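Local coordinates for Blr3880 protein (Bradyrhizobium japonicum, PDB 2OOD) that probably catalyses the zinc-dependent hydrolytic deamination of guanine to xanthine and ammonia, a step in purine degradation, at residues D393-F398 with E403-A408; T132-A137 with L389-K394; W98-I103 with N170-F175; A162-I167 with R184-L189. One frame throughout, in Å; residues are numbered along the deposited sequence.

Contact 1 (D393-F398 with E403-A408); sequences DKLGNF and EADFVA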
# COMPACT_ATOMS: atom_id res chain seq x y z
N ASP A 393 25.28 -18.04 -1.56
CA ASP A 393 25.89 -19.36 -1.66
C ASP A 393 24.99 -20.33 -0.90
O ASP A 393 24.92 -21.51 -1.24
CB ASP A 393 27.31 -19.35 -1.06
CG ASP A 393 27.33 -18.87 0.38
OD1 ASP A 393 26.60 -17.91 0.70
OD2 ASP A 393 28.10 -19.45 1.19
N LYS A 394 24.27 -19.82 0.10
CA LYS A 394 23.36 -20.63 0.90
C LYS A 394 21.88 -20.51 0.48
O LYS A 394 21.14 -21.48 0.56
CB LYS A 394 23.48 -20.26 2.39
CG LYS A 394 24.86 -20.47 3.00
CD LYS A 394 25.31 -21.93 2.89
CE LYS A 394 26.59 -22.22 3.69
NZ LYS A 394 26.37 -22.27 5.18
N LEU A 395 21.46 -19.33 0.03
CA LEU A 395 20.06 -19.12 -0.35
C LEU A 395 19.89 -18.40 -1.67
O LEU A 395 20.87 -18.05 -2.33
CB LEU A 395 19.35 -18.32 0.74
CG LEU A 395 19.29 -18.93 2.14
CD1 LEU A 395 18.95 -17.87 3.17
CD2 LEU A 395 18.27 -20.06 2.14
N GLY A 396 18.64 -18.16 -2.07
CA GLY A 396 18.40 -17.44 -3.30
C GLY A 396 17.55 -18.14 -4.34
O GLY A 396 16.72 -17.51 -5.00
N ASN A 397 17.78 -19.43 -4.50
CA ASN A 397 17.02 -20.22 -5.45
C ASN A 397 17.11 -21.70 -5.12
O ASN A 397 17.76 -22.09 -4.15
CB ASN A 397 17.48 -19.96 -6.89
CG ASN A 397 18.97 -20.24 -7.11
OD1 ASN A 397 19.68 -20.67 -6.20
ND2 ASN A 397 19.44 -20.00 -8.33
N PHE A 398 16.46 -22.52 -5.93
CA PHE A 398 16.44 -23.95 -5.70
C PHE A 398 17.62 -24.75 -6.25
O PHE A 398 17.48 -25.91 -6.61
CB PHE A 398 15.14 -24.49 -6.27
CG PHE A 398 13.92 -23.84 -5.69
CD1 PHE A 398 13.78 -23.71 -4.31
CD2 PHE A 398 12.89 -23.39 -6.51
CE1 PHE A 398 12.63 -23.13 -3.75
CE2 PHE A 398 11.74 -22.81 -5.96
CZ PHE A 398 11.61 -22.68 -4.59
N GLU A 403 20.20 -24.13 1.05
CA GLU A 403 19.29 -24.46 2.12
C GLU A 403 17.86 -24.38 1.59
O GLU A 403 17.52 -23.49 0.82
CB GLU A 403 19.56 -23.52 3.29
CG GLU A 403 21.05 -23.46 3.58
CD GLU A 403 21.40 -22.66 4.81
OE1 GLU A 403 20.87 -21.54 4.97
OE2 GLU A 403 22.23 -23.14 5.61
N ALA A 404 17.02 -25.32 2.00
CA ALA A 404 15.65 -25.39 1.52
C ALA A 404 14.60 -24.56 2.25
O ALA A 404 13.78 -25.11 2.98
CB ALA A 404 15.21 -26.84 1.47
N ASP A 405 14.62 -23.25 2.05
CA ASP A 405 13.61 -22.38 2.64
C ASP A 405 12.69 -22.05 1.48
O ASP A 405 13.17 -21.68 0.42
CB ASP A 405 14.22 -21.08 3.17
CG ASP A 405 15.12 -21.30 4.36
OD1 ASP A 405 15.11 -22.42 4.90
OD2 ASP A 405 15.83 -20.36 4.77
N PHE A 406 11.38 -22.20 1.64
CA PHE A 406 10.50 -21.87 0.54
C PHE A 406 9.08 -21.54 0.96
O PHE A 406 8.69 -21.77 2.10
CB PHE A 406 10.50 -22.99 -0.51
CG PHE A 406 10.18 -24.35 0.03
CD1 PHE A 406 8.88 -24.85 -0.02
CD2 PHE A 406 11.18 -25.15 0.59
CE1 PHE A 406 8.58 -26.12 0.48
CE2 PHE A 406 10.88 -26.42 1.10
CZ PHE A 406 9.58 -26.90 1.04
N VAL A 407 8.33 -20.97 0.03
CA VAL A 407 6.96 -20.55 0.29
C VAL A 407 6.01 -21.04 -0.78
O VAL A 407 6.31 -21.00 -1.97
CB VAL A 407 6.87 -19.00 0.36
CG1 VAL A 407 5.43 -18.55 0.41
CG2 VAL A 407 7.61 -18.48 1.59
N ALA A 408 4.84 -21.51 -0.36
CA ALA A 408 3.84 -21.96 -1.30
C ALA A 408 2.84 -20.82 -1.42
O ALA A 408 2.11 -20.52 -0.47
CB ALA A 408 3.16 -23.21 -0.79
O HOH W 1 17.25 -21.25 -1.25

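Contact 2 (T132-A137 with L389-K394); sequences TTTCQA and LYIDDK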
# COMPACT_ATOMS: atom_id res chain seq x y z
N THR A 132 8.51 -14.46 4.88
CA THR A 132 9.93 -14.18 5.10
C THR A 132 10.58 -15.27 5.92
O THR A 132 10.16 -15.55 7.04
CB THR A 132 10.15 -12.85 5.85
OG1 THR A 132 9.66 -11.76 5.05
CG2 THR A 132 11.62 -12.62 6.12
N THR A 133 11.62 -15.89 5.37
CA THR A 133 12.34 -16.95 6.07
C THR A 133 13.71 -16.48 6.55
O THR A 133 14.29 -17.09 7.45
CB THR A 133 12.52 -18.17 5.17
OG1 THR A 133 13.18 -17.79 3.96
CG2 THR A 133 11.18 -18.78 4.83
N THR A 134 14.23 -15.41 5.95
CA THR A 134 15.54 -14.86 6.32
C THR A 134 15.46 -13.34 6.42
O THR A 134 14.83 -12.70 5.58
CB THR A 134 16.62 -15.23 5.28
OG1 THR A 134 16.69 -16.66 5.14
CG2 THR A 134 17.97 -14.69 5.70
N CYS A 135 16.09 -12.77 7.43
CA CYS A 135 16.06 -11.33 7.62
C CYS A 135 17.31 -10.77 8.31
O CYS A 135 17.97 -11.46 9.08
CB CYS A 135 14.83 -10.93 8.43
SG CYS A 135 14.93 -11.37 10.19
N GLN A 136 17.63 -9.51 8.01
CA GLN A 136 18.75 -8.83 8.64
C GLN A 136 18.06 -7.88 9.60
O GLN A 136 17.49 -6.88 9.19
CB GLN A 136 19.56 -8.06 7.60
CG GLN A 136 20.70 -7.26 8.19
CD GLN A 136 21.65 -6.77 7.14
OE1 GLN A 136 21.24 -6.22 6.13
NE2 GLN A 136 22.95 -6.96 7.37
N ALA A 137 18.13 -8.20 10.89
CA ALA A 137 17.44 -7.40 11.90
C ALA A 137 18.22 -6.47 12.81
O ALA A 137 19.32 -6.77 13.27
CB ALA A 137 16.61 -8.33 12.76
N LEU A 389 22.98 -9.52 0.21
CA LEU A 389 23.35 -9.80 1.60
C LEU A 389 24.54 -10.76 1.66
O LEU A 389 24.97 -11.17 2.74
CB LEU A 389 22.16 -10.38 2.36
CG LEU A 389 21.07 -9.40 2.80
CD1 LEU A 389 19.91 -10.15 3.41
CD2 LEU A 389 21.66 -8.41 3.79
N TYR A 390 25.06 -11.12 0.49
CA TYR A 390 26.20 -12.03 0.41
C TYR A 390 25.94 -13.36 1.08
O TYR A 390 26.78 -13.86 1.82
CB TYR A 390 27.43 -11.38 1.03
CG TYR A 390 28.08 -10.35 0.13
CD1 TYR A 390 28.93 -10.74 -0.89
CD2 TYR A 390 27.82 -9.00 0.30
CE1 TYR A 390 29.52 -9.80 -1.73
CE2 TYR A 390 28.40 -8.05 -0.54
CZ TYR A 390 29.25 -8.45 -1.55
OH TYR A 390 29.84 -7.50 -2.38
N ILE A 391 24.77 -13.94 0.82
CA ILE A 391 24.41 -15.24 1.36
C ILE A 391 23.81 -16.05 0.22
O ILE A 391 23.05 -16.99 0.43
CB ILE A 391 23.37 -15.14 2.50
CG1 ILE A 391 22.14 -14.36 2.04
CG2 ILE A 391 23.98 -14.48 3.72
CD1 ILE A 391 21.03 -14.31 3.07
N ASP A 392 24.18 -15.66 -1.00
CA ASP A 392 23.67 -16.34 -2.19
C ASP A 392 24.29 -17.71 -2.38
O ASP A 392 23.88 -18.47 -3.26
CB ASP A 392 23.88 -15.46 -3.43
CG ASP A 392 25.31 -15.02 -3.60
OD1 ASP A 392 25.87 -14.41 -2.67
OD2 ASP A 392 25.88 -15.29 -4.68
N ASP A 393 25.28 -18.04 -1.56
CA ASP A 393 25.89 -19.36 -1.66
C ASP A 393 24.99 -20.33 -0.90
O ASP A 393 24.92 -21.51 -1.24
CB ASP A 393 27.31 -19.35 -1.06
CG ASP A 393 27.33 -18.87 0.38
OD1 ASP A 393 26.60 -17.91 0.70
OD2 ASP A 393 28.10 -19.45 1.19
N LYS A 394 24.27 -19.82 0.10
CA LYS A 394 23.36 -20.63 0.90
C LYS A 394 21.88 -20.51 0.48
O LYS A 394 21.14 -21.48 0.56
CB LYS A 394 23.48 -20.26 2.39
CG LYS A 394 24.86 -20.47 3.00
CD LYS A 394 25.31 -21.93 2.89
CE LYS A 394 26.59 -22.22 3.69
NZ LYS A 394 26.37 -22.27 5.18

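Contact 3 (W98-I103 with N170-F175); sequences WLQKSI and NAPAEF. With GUN (guanine), chain C.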
# COMPACT_ATOMS: atom_id res chain seq x y z
N TRP A 98 9.86 11.15 15.11
CA TRP A 98 9.20 9.85 15.28
C TRP A 98 10.04 8.90 16.14
O TRP A 98 9.50 8.21 17.00
CB TRP A 98 8.93 9.26 13.89
CG TRP A 98 8.62 7.80 13.83
CD1 TRP A 98 7.41 7.21 14.09
CD2 TRP A 98 9.50 6.75 13.41
NE1 TRP A 98 7.49 5.86 13.84
CE2 TRP A 98 8.76 5.56 13.42
CE3 TRP A 98 10.84 6.72 13.03
CZ2 TRP A 98 9.33 4.33 13.06
CZ3 TRP A 98 11.41 5.50 12.66
CH2 TRP A 98 10.65 4.32 12.68
N LEU A 99 11.36 8.87 15.92
CA LEU A 99 12.23 8.00 16.72
C LEU A 99 12.08 8.39 18.18
O LEU A 99 11.89 7.53 19.05
CB LEU A 99 13.71 8.17 16.32
CG LEU A 99 14.24 7.59 15.01
CD1 LEU A 99 15.67 8.06 14.78
CD2 LEU A 99 14.19 6.07 15.05
N GLN A 100 12.15 9.68 18.45
CA GLN A 100 12.04 10.21 19.81
C GLN A 100 10.66 9.93 20.41
O GLN A 100 10.54 9.43 21.53
CB GLN A 100 12.31 11.72 19.80
CG GLN A 100 13.49 12.18 20.65
CD GLN A 100 14.82 11.57 20.24
OE1 GLN A 100 15.21 11.59 19.06
NE2 GLN A 100 15.54 11.02 21.21
N LYS A 101 9.61 10.25 19.66
CA LYS A 101 8.25 10.08 20.14
C LYS A 101 7.69 8.66 20.25
O LYS A 101 7.08 8.31 21.27
CB LYS A 101 7.27 10.91 19.29
CG LYS A 101 5.81 10.70 19.71
CD LYS A 101 4.82 11.45 18.81
CE LYS A 101 3.37 11.17 19.26
NZ LYS A 101 2.34 11.91 18.45
N SER A 102 7.90 7.83 19.23
CA SER A 102 7.32 6.49 19.25
C SER A 102 8.20 5.24 19.31
O SER A 102 7.75 4.18 19.75
CB SER A 102 6.41 6.35 18.03
OG SER A 102 5.66 7.54 17.84
N ILE A 103 9.45 5.36 18.89
CA ILE A 103 10.32 4.19 18.87
C ILE A 103 11.14 3.89 20.12
O ILE A 103 11.06 2.80 20.66
CB ILE A 103 11.23 4.26 17.60
CG1 ILE A 103 10.49 3.65 16.40
CG2 ILE A 103 12.52 3.50 17.83
CD1 ILE A 103 9.02 3.99 16.32
N ASN A 170 22.10 11.64 20.32
CA ASN A 170 20.73 11.91 19.92
C ASN A 170 19.65 10.90 20.31
O ASN A 170 18.74 10.63 19.51
CB ASN A 170 20.69 12.16 18.41
CG ASN A 170 21.45 13.42 18.00
OD1 ASN A 170 21.23 14.49 18.56
ND2 ASN A 170 22.34 13.29 17.02
N ALA A 171 19.73 10.36 21.52
CA ALA A 171 18.73 9.41 22.01
C ALA A 171 18.69 9.49 23.53
O ALA A 171 19.65 9.93 24.15
CB ALA A 171 19.09 8.00 21.57
N PRO A 172 17.58 9.07 24.15
CA PRO A 172 17.48 9.12 25.62
C PRO A 172 18.73 8.57 26.31
O PRO A 172 19.39 7.66 25.79
CB PRO A 172 16.23 8.30 25.90
CG PRO A 172 15.37 8.58 24.71
CD PRO A 172 16.37 8.46 23.57
N ALA A 173 19.04 9.11 27.48
CA ALA A 173 20.22 8.67 28.22
C ALA A 173 20.09 7.22 28.70
O ALA A 173 21.07 6.47 28.71
CB ALA A 173 20.46 9.59 29.41
N GLU A 174 18.88 6.83 29.10
CA GLU A 174 18.65 5.47 29.57
C GLU A 174 18.68 4.45 28.44
O GLU A 174 18.77 3.24 28.68
CB GLU A 174 17.32 5.35 30.32
CG GLU A 174 16.09 5.73 29.51
CD GLU A 174 15.78 7.22 29.59
OE1 GLU A 174 16.74 8.04 29.70
OE2 GLU A 174 14.56 7.57 29.52
N PHE A 175 18.62 4.94 27.20
CA PHE A 175 18.64 4.05 26.04
C PHE A 175 20.01 3.94 25.37
O PHE A 175 20.35 2.89 24.84
CB PHE A 175 17.62 4.51 24.99
CG PHE A 175 17.50 3.56 23.82
CD1 PHE A 175 16.91 2.31 23.97
CD2 PHE A 175 18.02 3.91 22.57
CE1 PHE A 175 16.84 1.41 22.89
CE2 PHE A 175 17.95 3.02 21.48
CZ PHE A 175 17.36 1.77 21.64
N9 GUN C . 17.98 4.82 11.92
C8 GUN C . 17.89 6.02 12.53
N7 GUN C . 16.73 6.57 12.30
C5 GUN C . 15.99 5.75 11.52
C6 GUN C . 14.67 5.82 10.95
O6 GUN C . 13.93 6.79 11.15
N1 GUN C . 14.24 4.74 10.18
C2 GUN C . 15.07 3.65 9.96
N2 GUN C . 14.61 2.59 9.20
N3 GUN C . 16.28 3.58 10.48
C4 GUN C . 16.78 4.60 11.25

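Contact 4 (A162-I167 with R184-L189); sequences AGLTGI and RDSKRL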
# COMPACT_ATOMS: atom_id res chain seq x y z
N ALA A 162 21.93 -10.54 12.44
CA ALA A 162 21.55 -9.61 13.49
C ALA A 162 22.74 -9.20 14.36
O ALA A 162 23.85 -9.70 14.18
CB ALA A 162 20.45 -10.21 14.35
N GLY A 163 22.51 -8.29 15.29
CA GLY A 163 23.58 -7.85 16.16
C GLY A 163 23.18 -6.73 17.09
O GLY A 163 22.12 -6.13 16.93
N LEU A 164 24.04 -6.46 18.07
CA LEU A 164 23.79 -5.39 19.03
C LEU A 164 23.78 -4.06 18.28
O LEU A 164 24.76 -3.69 17.64
CB LEU A 164 24.89 -5.38 20.10
CG LEU A 164 24.72 -4.35 21.22
CD1 LEU A 164 23.47 -4.67 22.04
CD2 LEU A 164 25.95 -4.37 22.09
N THR A 165 22.67 -3.34 18.37
CA THR A 165 22.53 -2.06 17.69
C THR A 165 23.00 -0.89 18.55
O THR A 165 22.22 -0.36 19.35
CB THR A 165 21.07 -1.83 17.28
OG1 THR A 165 20.65 -2.89 16.41
CG2 THR A 165 20.91 -0.50 16.56
N GLY A 166 24.25 -0.48 18.39
CA GLY A 166 24.80 0.61 19.18
C GLY A 166 24.25 1.99 18.84
O GLY A 166 24.10 2.33 17.67
N ILE A 167 23.96 2.78 19.87
CA ILE A 167 23.44 4.13 19.69
C ILE A 167 24.17 4.99 20.72
O ILE A 167 24.12 4.72 21.93
CB ILE A 167 21.90 4.18 19.89
CG1 ILE A 167 21.39 5.62 19.74
CG2 ILE A 167 21.52 3.62 21.23
CD1 ILE A 167 21.33 6.09 18.32
N ARG A 184 32.48 -4.25 24.03
CA ARG A 184 32.52 -5.40 24.93
C ARG A 184 31.41 -6.38 24.59
O ARG A 184 31.67 -7.54 24.25
CB ARG A 184 32.37 -4.91 26.37
CG ARG A 184 32.54 -5.99 27.43
CD ARG A 184 31.98 -5.48 28.75
NE ARG A 184 30.54 -5.22 28.63
CZ ARG A 184 29.82 -4.51 29.49
NH1 ARG A 184 30.41 -3.97 30.56
NH2 ARG A 184 28.52 -4.34 29.29
N ASP A 185 30.16 -5.91 24.65
CA ASP A 185 29.01 -6.76 24.36
C ASP A 185 29.01 -7.33 22.94
O ASP A 185 28.73 -8.51 22.75
CB ASP A 185 27.71 -6.00 24.62
CG ASP A 185 27.59 -5.54 26.06
OD1 ASP A 185 28.18 -6.18 26.95
OD2 ASP A 185 26.89 -4.53 26.31
N SER A 186 29.31 -6.50 21.94
CA SER A 186 29.33 -6.98 20.55
C SER A 186 30.35 -8.10 20.40
O SER A 186 30.12 -9.07 19.68
CB SER A 186 29.70 -5.85 19.59
OG SER A 186 28.68 -4.87 19.54
N LYS A 187 31.47 -7.95 21.10
CA LYS A 187 32.56 -8.92 21.06
C LYS A 187 32.07 -10.25 21.64
O LYS A 187 32.37 -11.33 21.12
CB LYS A 187 33.75 -8.39 21.85
CG LYS A 187 35.08 -9.02 21.49
CD LYS A 187 35.56 -8.57 20.11
CE LYS A 187 36.79 -9.37 19.64
NZ LYS A 187 37.94 -9.29 20.59
N ARG A 188 31.31 -10.16 22.73
CA ARG A 188 30.78 -11.34 23.38
C ARG A 188 29.77 -12.03 22.48
O ARG A 188 29.83 -13.25 22.28
CB ARG A 188 30.11 -10.95 24.71
CG ARG A 188 29.43 -12.11 25.42
CD ARG A 188 29.04 -11.73 26.83
NE ARG A 188 27.92 -10.79 26.87
CZ ARG A 188 26.69 -11.07 26.45
NH1 ARG A 188 26.41 -12.28 25.95
NH2 ARG A 188 25.73 -10.16 26.54
N LEU A 189 28.84 -11.24 21.94
CA LEU A 189 27.79 -11.76 21.08
C LEU A 189 28.33 -12.41 19.82
O LEU A 189 27.77 -13.39 19.34
CB LEU A 189 26.79 -10.65 20.75
CG LEU A 189 26.12 -10.03 21.97
CD1 LEU A 189 25.26 -8.86 21.54
CD2 LEU A 189 25.29 -11.07 22.70
O HOH W 2 27.21 -5.00 17.09

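Contact 1 (D393-F398 with E403-A408)
Glu403 packs across Leu395 and against Lys394, and its backbone N donates to Lys394 O (2.9 Å), with an N-H...O angle of 159°. Its CB sits beside Leu395 CD2 at 3.9 Å. CG passes close to Lys394 O, at 3.6 Å. The extended chain then brings CD to 4.0 Å from Lys394 CB. At the tip, OE1 forms salt bridges with Arg198 and Arg159. Glu403 OE2 stands 4.3 Å from Lys394 NZ, beyond a salt bridge, though the opposite charges may still attract weakly. With an alanine here, Arg159 would probably lose this carboxylate, Arg198 would keep Asp405 but not Glu403, and a gap would open beside Lys394 CB. Leu395 CD2 also reaches Asp405 OD2 (3.6 Å), whose main partner is again Arg198. A water donates to Asn397 O and to Glu403 O, so it joins the two backbones. Farther along, the CE1 edge of the Phe398 ring meets Phe406 CB at 3.9 Å. The contact brings the loop after helix 383-388 against the run into strand 406-409. Strand 36-41 touches Phe398 and Phe406 through Met38, strand 132-138 touches Leu395 and Asp405, and Trp457 of strand 453-458 stacks on the Phe406 ring.

Contact 2 (T132-A137 with L389-K394)
Leu389 and Gln136 form the closer half of this contact. Leu389 CD2 lies 3.7 Å from Gln136 CD, and the two side chains pass at a slant. Gln136 has CG opposite its backbone N (chi1 177°) and an extended chain beyond, which brings CD to the leucine methyl. The other half is lighter. Thr134 CG2 and Ile391 CD1 point at each other tip to tip, 4.1 Å apart. No hydrogen bond links the two segments; the contacts between them are van der Waals. All four touching residues are buried. Ile76 of strand 70-81 touches Leu389, and Trp230 touches Ile391 while donating its NE1 to Leu389 O. The side nearer solvent belongs to the loop. Tyr390 and Asp392 are partly exposed there and Asp393 is exposed. Tyr390, at positive phi, ends helix 383-388 in a Schellman motif. Lys394 N then bonds back to Ile391 O (3.1 Å). In this amidohydrolase TIM barrel, the loop packs Leu389 and Ile391 into the interior below the metal site, consistent with a plug at the N-terminal end of the strands. The side chain of Gln136 is about 6 Å from that of the zinc ligand His79 and about 10 Å from the zinc ion.

Contact 3 (W98-I103 with N170-F175)
Gln100 carries the contact, meeting Asn170, Ala171 and Pro172 with the end of its side chain. The van der Waals part is the amide end against the proline: Gln100 NE2 lies 3.6 Å from Pro172 CD, and the two side chains run antiparallel past one another. Gln100 bends at chi2 (59°), turning its amide toward the loop. Polar atoms also come close: Gln100 NE2 is 3.6 Å from Asn170 O, but this is not a hydrogen bond. The Asn170 side chain is held separately, ND2 bonding to Phe209 O. The exposed Gln100 and the partly exposed loop residues make this a surface contact. A third group of contacts runs from the same helix to the ligand. The CZ3 edge of the Trp98 ring faces guanine O6, which lies near the ring plane at 3.2 Å. Leu99 CD1 packs against the imidazole part of the base, 3.8 Å from C8. Ile103 CD1 covers one face of the Trp98 ring, away from the ring centre. Helix 95-107 thus meets the loop after strand 160-166 on one side and supplies Trp98 and Leu99 to the guanine pocket, which also includes the zinc ligands His79, His81, His234 and Asp326.

Contact 4 (A162-I167 with R184-L189)
Leu164 reaches from strand 160-166 to helix 179-193 and meets three of its side chains. Its CD2 lies 3.5 Å from Asp185 CB, where the two side chains pass at a slant, and 3.8 Å from Ser186 OG. Its CB packs on Leu189 CD1, also at 3.8 Å. With CG opposite the backbone N (chi1 -177°), the leucine holds its branch toward the helix. No direct hydrogen bond links the segments. A water does so instead, donating to Leu164 O (2.8 Å) and to Ser186 OG (2.9 Å). Ser186 OG also bonds to Phe182 O, one turn back, which fixes the hydroxyl beside the leucine.

The next shell holds the aspartate. Arg184 NE and NH2 both donate to a single oxygen of Asp185, OD1, at 3.1 Å and 3.0 Å respectively. Both come from one face of the carboxylate. NE approaches 48° out of its plane, while NH2 is on the syn side and nearer the plane. Asp185 OD2 accepts a weak bond from Arg184 NH2. A leucine in place of Asp185 would probably leave the Arg184 guanidinium without this carboxylate and freer to turn.

Pro143, at the start of helix 143-156, touches Asp185. Tyr201 of strand 199-205 touches Ser186 and Leu189, and its OH bonds to Leu164 N. Leu222 of helix 213-225 lies against Ser186. The contact therefore packs strand 160-166 on the helix that leads to strand 199-205, in one beta-alpha-beta unit of the barrel.

Overall arrangement
Contacts 1 and 2 share Asp393 and Lys394, and their centres are 10 Å apart. They touch where Leu395 CD1 meets Thr134 OG1 (3.2 Å). Contact 4 follows on the next strand: strands 132-138 and 160-166 are parallel neighbours, and Ala137 O lies 3.8 Å from Ala162 CB. Phe175 CE2 and Ile167 CG2, 3.6 Å apart, join contact 3 to contact 4. Contacts 1 and 3 lie on opposite sides of the chain's centre, their centres 37 Å apart. Contact 3 holds two residues of the guanine pocket. Contact 2 approaches the metal site, with the Gln136 side chain about 11 Å from guanine. Contacts 1 and 4 lie away from the zinc and guanine sites.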